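Local atomic coordinates of RNA-dependent RNA polymerase (PDB entry 6DX5), a protein that is thought to copy the viral RNA genome as the large replicase, of which this chain is the N-terminal viral OTU-family cysteine protease domain, a deubiquitinase. Residues S16-A21 / L152-F157; G62-H67 / A129-S134. All blocks are in the same frame, centred on the assembly; numbering follows the deposited sequence.

Contact 1 (S16-A21 / L152-F157); sequences SMVKIA and LDVQKF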
loop_
_atom_site.group_PDB
_atom_site.type_symbol
_atom_site.label_atom_id
_atom_site.label_comp_id
_atom_site.label_asym_id
_atom_site.label_seq_id
_atom_site.Cartn_x
_atom_site.Cartn_y
_atom_site.Cartn_z
ATOM N N SER A 16 -2.187 -10.018 5.317
ATOM C CA SER A 16 -2.421 -10.787 6.518
ATOM C C SER A 16 -1.756 -10.078 7.695
ATOM O O SER A 16 -0.719 -9.418 7.554
ATOM C CB SER A 16 -1.894 -12.213 6.362
ATOM O OG SER A 16 -2.357 -13.015 7.434
ATOM N N MET A 17 -2.382 -10.210 8.858
ATOM C CA MET A 17 -1.827 -9.682 10.092
ATOM C C MET A 17 -1.240 -10.781 10.966
ATOM O O MET A 17 -1.109 -10.606 12.179
ATOM C CB MET A 17 -2.885 -8.869 10.843
ATOM C CG MET A 17 -4.341 -9.211 10.527
ATOM S SD MET A 17 -5.491 -7.948 11.181
ATOM C CE MET A 17 -5.361 -6.677 9.927
ATOM N N VAL A 18 -0.882 -11.910 10.361
ATOM C CA VAL A 18 -0.137 -12.933 11.063
ATOM C C VAL A 18 1.194 -12.343 11.529
ATOM O O VAL A 18 1.889 -11.643 10.781
ATOM C CB VAL A 18 0.059 -14.165 10.156
ATOM C CG1 VAL A 18 0.936 -13.847 8.878
ATOM C CG2 VAL A 18 0.639 -15.328 10.966
ATOM N N LYS A 19 1.540 -12.594 12.788
ATOM C CA LYS A 19 2.705 -11.978 13.399
ATOM C C LYS A 19 3.658 -13.078 13.830
ATOM O O LYS A 19 3.297 -13.972 14.602
ATOM C CB LYS A 19 2.310 -11.055 14.554
ATOM C CG LYS A 19 1.480 -9.850 14.018
ATOM C CD LYS A 19 1.875 -8.504 14.612
ATOM C CE LYS A 19 1.563 -8.464 16.107
ATOM N NZ LYS A 19 1.978 -7.201 16.775
ATOM N N ILE A 20 4.867 -13.014 13.300
ATOM C CA ILE A 20 5.863 -14.057 13.427
ATOM C C ILE A 20 7.211 -13.382 13.675
ATOM O O ILE A 20 7.365 -12.164 13.525
ATOM C CB ILE A 20 5.869 -14.929 12.150
ATOM C CG1 ILE A 20 4.589 -15.742 12.057
ATOM C CG2 ILE A 20 6.926 -15.918 12.175
ATOM C CD1 ILE A 20 4.465 -16.457 10.706
ATOM N N ALA A 21 8.170 -14.181 14.147
ATOM C CA ALA A 21 9.583 -13.887 14.026
ATOM C C ALA A 21 10.119 -14.600 12.779
ATOM O O ALA A 21 10.102 -15.838 12.719
ATOM C CB ALA A 21 10.313 -14.367 15.276
ATOM N N LEU A 152 5.942 -6.785 10.831
ATOM C CA LEU A 152 4.931 -5.745 11.034
ATOM C C LEU A 152 3.662 -6.082 10.250
ATOM O O LEU A 152 2.564 -6.012 10.792
ATOM C CB LEU A 152 5.461 -4.369 10.598
ATOM C CG LEU A 152 6.712 -3.787 11.258
ATOM C CD1 LEU A 152 7.475 -2.804 10.341
ATOM C CD2 LEU A 152 6.251 -3.082 12.473
ATOM N N ASP A 153 3.799 -6.417 8.967
ATOM C CA ASP A 153 2.688 -6.964 8.196
ATOM C C ASP A 153 3.283 -7.603 6.953
ATOM O O ASP A 153 4.501 -7.576 6.743
ATOM C CB ASP A 153 1.627 -5.903 7.860
ATOM C CG ASP A 153 2.235 -4.628 7.299
ATOM O OD1 ASP A 153 2.066 -3.536 7.915
ATOM O OD2 ASP A 153 2.906 -4.735 6.242
ATOM N N VAL A 154 2.422 -8.227 6.147
ATOM C CA VAL A 154 2.906 -9.021 5.027
ATOM C C VAL A 154 1.866 -8.977 3.917
ATOM O O VAL A 154 0.669 -8.997 4.194
ATOM C CB VAL A 154 3.227 -10.461 5.481
ATOM C CG1 VAL A 154 2.057 -11.053 6.163
ATOM C CG2 VAL A 154 3.666 -11.318 4.316
ATOM N N GLN A 155 2.337 -8.833 2.665
ATOM C CA GLN A 155 1.543 -8.889 1.450
ATOM C C GLN A 155 2.034 -10.044 0.592
ATOM O O GLN A 155 3.211 -10.456 0.653
ATOM C CB GLN A 155 1.643 -7.619 0.613
ATOM C CG GLN A 155 1.344 -6.360 1.312
ATOM C CD GLN A 155 2.617 -5.599 1.693
ATOM O OE1 GLN A 155 3.425 -5.157 0.815
ATOM N NE2 GLN A 155 2.818 -5.450 3.010
ATOM N N LYS A 156 1.129 -10.516 -0.256
ATOM C CA LYS A 156 1.356 -11.677 -1.115
ATOM C C LYS A 156 0.726 -11.370 -2.479
ATOM O O LYS A 156 -0.461 -11.071 -2.558
ATOM C CB LYS A 156 0.726 -12.905 -0.460
ATOM C CG LYS A 156 0.708 -14.247 -1.191
ATOM C CD LYS A 156 0.269 -15.282 -0.146
ATOM C CE LYS A 156 -1.046 -16.011 -0.440
ATOM N NZ LYS A 156 -1.267 -16.348 -1.856
ATOM N N PHE A 157 1.529 -11.361 -3.533
ATOM C CA PHE A 157 1.034 -11.277 -4.892
ATOM C C PHE A 157 0.947 -12.697 -5.407
ATOM O O PHE A 157 1.968 -13.385 -5.462
ATOM C CB PHE A 157 1.970 -10.455 -5.766
ATOM C CG PHE A 157 2.096 -9.030 -5.334
ATOM C CD1 PHE A 157 1.269 -8.066 -5.892
ATOM C CD2 PHE A 157 3.054 -8.631 -4.418
ATOM C CE1 PHE A 157 1.373 -6.735 -5.536
ATOM C CE2 PHE A 157 3.152 -7.279 -4.053
ATOM C CZ PHE A 157 2.314 -6.350 -4.636
#

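Contact 2 (G62-H67 / A129-S134); sequences GYARQH and AEMLAS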
loop_
_atom_site.group_PDB
_atom_site.type_symbol
_atom_site.label_atom_id
_atom_site.label_comp_id
_atom_site.label_asym_id
_atom_site.label_seq_id
_atom_site.Cartn_x
_atom_site.Cartn_y
_atom_site.Cartn_z
ATOM N N GLY A 62 9.126 -5.399 -19.350
ATOM C CA GLY A 62 8.529 -5.891 -20.595
ATOM C C GLY A 62 7.081 -6.297 -20.372
ATOM O O GLY A 62 6.211 -6.026 -21.196
ATOM N N TYR A 63 6.811 -6.934 -19.223
ATOM C CA TYR A 63 5.445 -7.231 -18.835
ATOM C C TYR A 63 4.600 -5.961 -18.776
ATOM O O TYR A 63 3.437 -5.956 -19.230
ATOM C CB TYR A 63 5.426 -7.976 -17.477
ATOM C CG TYR A 63 4.020 -8.233 -16.993
ATOM C CD1 TYR A 63 3.383 -7.322 -16.123
ATOM C CD2 TYR A 63 3.299 -9.314 -17.474
ATOM C CE1 TYR A 63 2.058 -7.511 -15.718
ATOM C CE2 TYR A 63 1.966 -9.515 -17.081
ATOM C CZ TYR A 63 1.366 -8.605 -16.184
ATOM O OH TYR A 63 0.042 -8.794 -15.791
ATOM N N ALA A 64 5.134 -4.892 -18.168
ATOM C CA ALA A 64 4.347 -3.662 -18.074
ATOM C C ALA A 64 4.018 -3.071 -19.454
ATOM O O ALA A 64 2.909 -2.574 -19.664
ATOM C CB ALA A 64 5.081 -2.644 -17.224
ATOM N N ARG A 65 4.956 -3.118 -20.412
ATOM C CA ARG A 65 4.699 -2.605 -21.763
ATOM C C ARG A 65 3.515 -3.324 -22.402
ATOM O O ARG A 65 2.718 -2.727 -23.129
ATOM C CB ARG A 65 5.927 -2.776 -22.664
ATOM C CG ARG A 65 7.112 -1.879 -22.329
ATOM C CD ARG A 65 8.250 -1.898 -23.399
ATOM N NE ARG A 65 9.454 -1.266 -22.848
ATOM C CZ ARG A 65 10.416 -1.925 -22.188
ATOM N NH1 ARG A 65 10.344 -3.250 -22.042
ATOM N NH2 ARG A 65 11.473 -1.268 -21.694
ATOM N N GLN A 66 3.395 -4.606 -22.145
ATOM C CA GLN A 66 2.386 -5.424 -22.788
ATOM C C GLN A 66 1.078 -5.503 -21.995
ATOM O O GLN A 66 0.033 -5.766 -22.586
ATOM C CB GLN A 66 3.006 -6.806 -22.998
ATOM C CG GLN A 66 2.376 -7.660 -23.984
ATOM C CD GLN A 66 2.130 -6.940 -25.291
ATOM O OE1 GLN A 66 1.128 -7.220 -25.942
ATOM N NE2 GLN A 66 3.052 -6.046 -25.704
ATOM N N HIS A 67 1.115 -5.278 -20.678
ATOM C CA HIS A 67 -0.025 -5.508 -19.797
ATOM C C HIS A 67 -0.254 -4.330 -18.885
ATOM O O HIS A 67 -0.554 -4.485 -17.700
ATOM C CB HIS A 67 0.163 -6.776 -18.976
ATOM C CG HIS A 67 0.398 -7.983 -19.813
ATOM N ND1 HIS A 67 -0.605 -8.863 -20.152
ATOM C CD2 HIS A 67 1.522 -8.457 -20.390
ATOM C CE1 HIS A 67 -0.104 -9.834 -20.897
ATOM N NE2 HIS A 67 1.185 -9.607 -21.065
ATOM N N ALA A 129 7.012 -6.273 -7.952
ATOM C CA ALA A 129 6.540 -7.568 -7.437
ATOM C C ALA A 129 5.215 -7.970 -8.102
ATOM O O ALA A 129 5.022 -9.126 -8.487
ATOM C CB ALA A 129 6.355 -7.525 -5.911
ATOM N N GLU A 130 4.289 -7.037 -8.228
ATOM C CA GLU A 130 3.031 -7.359 -8.858
ATOM C C GLU A 130 3.242 -7.811 -10.304
ATOM O O GLU A 130 2.578 -8.745 -10.786
ATOM C CB GLU A 130 2.129 -6.132 -8.787
ATOM C CG GLU A 130 0.903 -6.232 -9.611
ATOM C CD GLU A 130 -0.061 -5.050 -9.415
ATOM O OE1 GLU A 130 0.389 -3.904 -9.101
ATOM O OE2 GLU A 130 -1.311 -5.311 -9.537
ATOM N N MET A 131 4.146 -7.142 -11.025
ATOM C CA MET A 131 4.366 -7.463 -12.434
ATOM C C MET A 131 4.970 -8.849 -12.568
ATOM O O MET A 131 4.526 -9.655 -13.398
ATOM C CB MET A 131 5.292 -6.410 -13.037
ATOM C CG MET A 131 4.626 -4.977 -13.046
ATOM S SD MET A 131 5.829 -3.768 -13.576
ATOM C CE MET A 131 4.940 -2.187 -13.168
ATOM N N LEU A 132 6.006 -9.121 -11.751
ATOM C CA LEU A 132 6.716 -10.384 -11.809
ATOM C C LEU A 132 5.784 -11.536 -11.475
ATOM O O LEU A 132 5.866 -12.596 -12.096
ATOM C CB LEU A 132 7.867 -10.344 -10.810
ATOM C CG LEU A 132 8.991 -9.409 -11.250
ATOM C CD1 LEU A 132 10.023 -9.273 -10.074
ATOM C CD2 LEU A 132 9.626 -10.075 -12.503
ATOM N N ALA A 133 4.900 -11.350 -10.477
ATOM C CA ALA A 133 3.996 -12.420 -10.084
ATOM C C ALA A 133 3.088 -12.813 -11.247
ATOM O O ALA A 133 2.922 -14.007 -11.539
ATOM C CB ALA A 133 3.153 -11.990 -8.879
ATOM N N SER A 134 2.551 -11.816 -11.965
ATOM C CA SER A 134 1.721 -12.107 -13.126
ATOM C C SER A 134 2.568 -12.567 -14.303
ATOM O O SER A 134 2.203 -13.516 -15.003
ATOM C CB SER A 134 0.904 -10.876 -13.514
ATOM O OG SER A 134 0.029 -10.509 -12.462
#

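Contact 1 (S16-A21 / L152-F157)
S16 and V154 face each other as an antiparallel hydrogen-bonded pair, their CA atoms 5.8 Å apart. The backbone N of S16 donates to V154 O at 3.2 Å, with an N-H...O angle of 143°; V154 O also takes a weak bond from T15 OG1. Beyond S16 the chain leaves the strand, and V18 curls back over the same face of the sheet that carries the side chains of S16 and V154. On that face V154 CG1 does the touching. A chi1 of 54° sets this methyl between its own backbone N and carbonyl carbon, where it lies 3.5 Å from S16 O and 4.1 Å from S16 CB. V18 CG1 comes across it obliquely, also at 4.1 Å from V154 CG1. This is the junction in the mixed OTU-domain sheet at which strand 13-16, from the N-terminal hairpin, joins strand 151-157; on its other side that strand pairs with strand 140-145, where L152 and D153 both face N144 in a classic beta bulge. S16 OG bonds to N5 O and accepts a weak bond from V18 N at 3.5 Å, which ties the turn back to the end of the strand. D153 approaches S16 O through CB at 4.2 Å, while its carboxylate turns to the second subunit, where OD1 forms a salt bridge with R170.

Contact 2 (G62-H67 / A129-S134)
A chi1 of 177° at Y63 swings the ring away from its backbone N and across to helix 126-136, where it meets M131 and S134. M131 turns its CG anti to its own carbonyl carbon and runs extended from there, so that successive atoms of one side chain serve two neighbours on the facing helix: CB lies 3.7 Å from Y63 CD1, and SD lies 3.9 Å from A64 CB. The Y63 ring and the M131 chain are inclined to one another, and one face of the ring is met by the backbone, M131 O standing 3.7 Å above its plane, off-centre on the CD1 side. Over the opposite face lies H67 CB, from the residue that leaves the helix, so the ring is sandwiched between its own chain and the partner helix. At the phenol end the contact is close but not a hydrogen bond: Y63 OH lies 3.2 Å from S134 CB and 3.7 Å from S134 OG. C71, in the loop that follows, touches Y63, A64 and M131, and Y113 of helix 103-117 packs against both A64 and M131. The axes of segments 62-66 and 129-134 pass 9.7 Å apart at 82°, almost at right angles. Such a steep crossing confines the contact to a small patch, carried mainly by one large ring and one long thioether, a packing of nearly perpendicular helices within the helical part of the OTU cysteine protease domain.

In the fold
From the N terminus, strand 13-16 and the loop after it supply the first half of contact 1, whose second half arrives only at strand 151-157. The loop closed in this way holds all five helices of the chain, and contact 2 is nested inside it, joining the end of helix 53-66 to helix 126-136 before the chain enters strand 140-145. The two centres lie about 23 Å apart, on opposite sides of the chain's centre, one in the sheet and one among the helices. They nevertheless touch: F157, ending strand 151-157, packs on A129, E130 and A133, with F157 CE1 3.4 Å from E130 CB, joining sheet to helical layer.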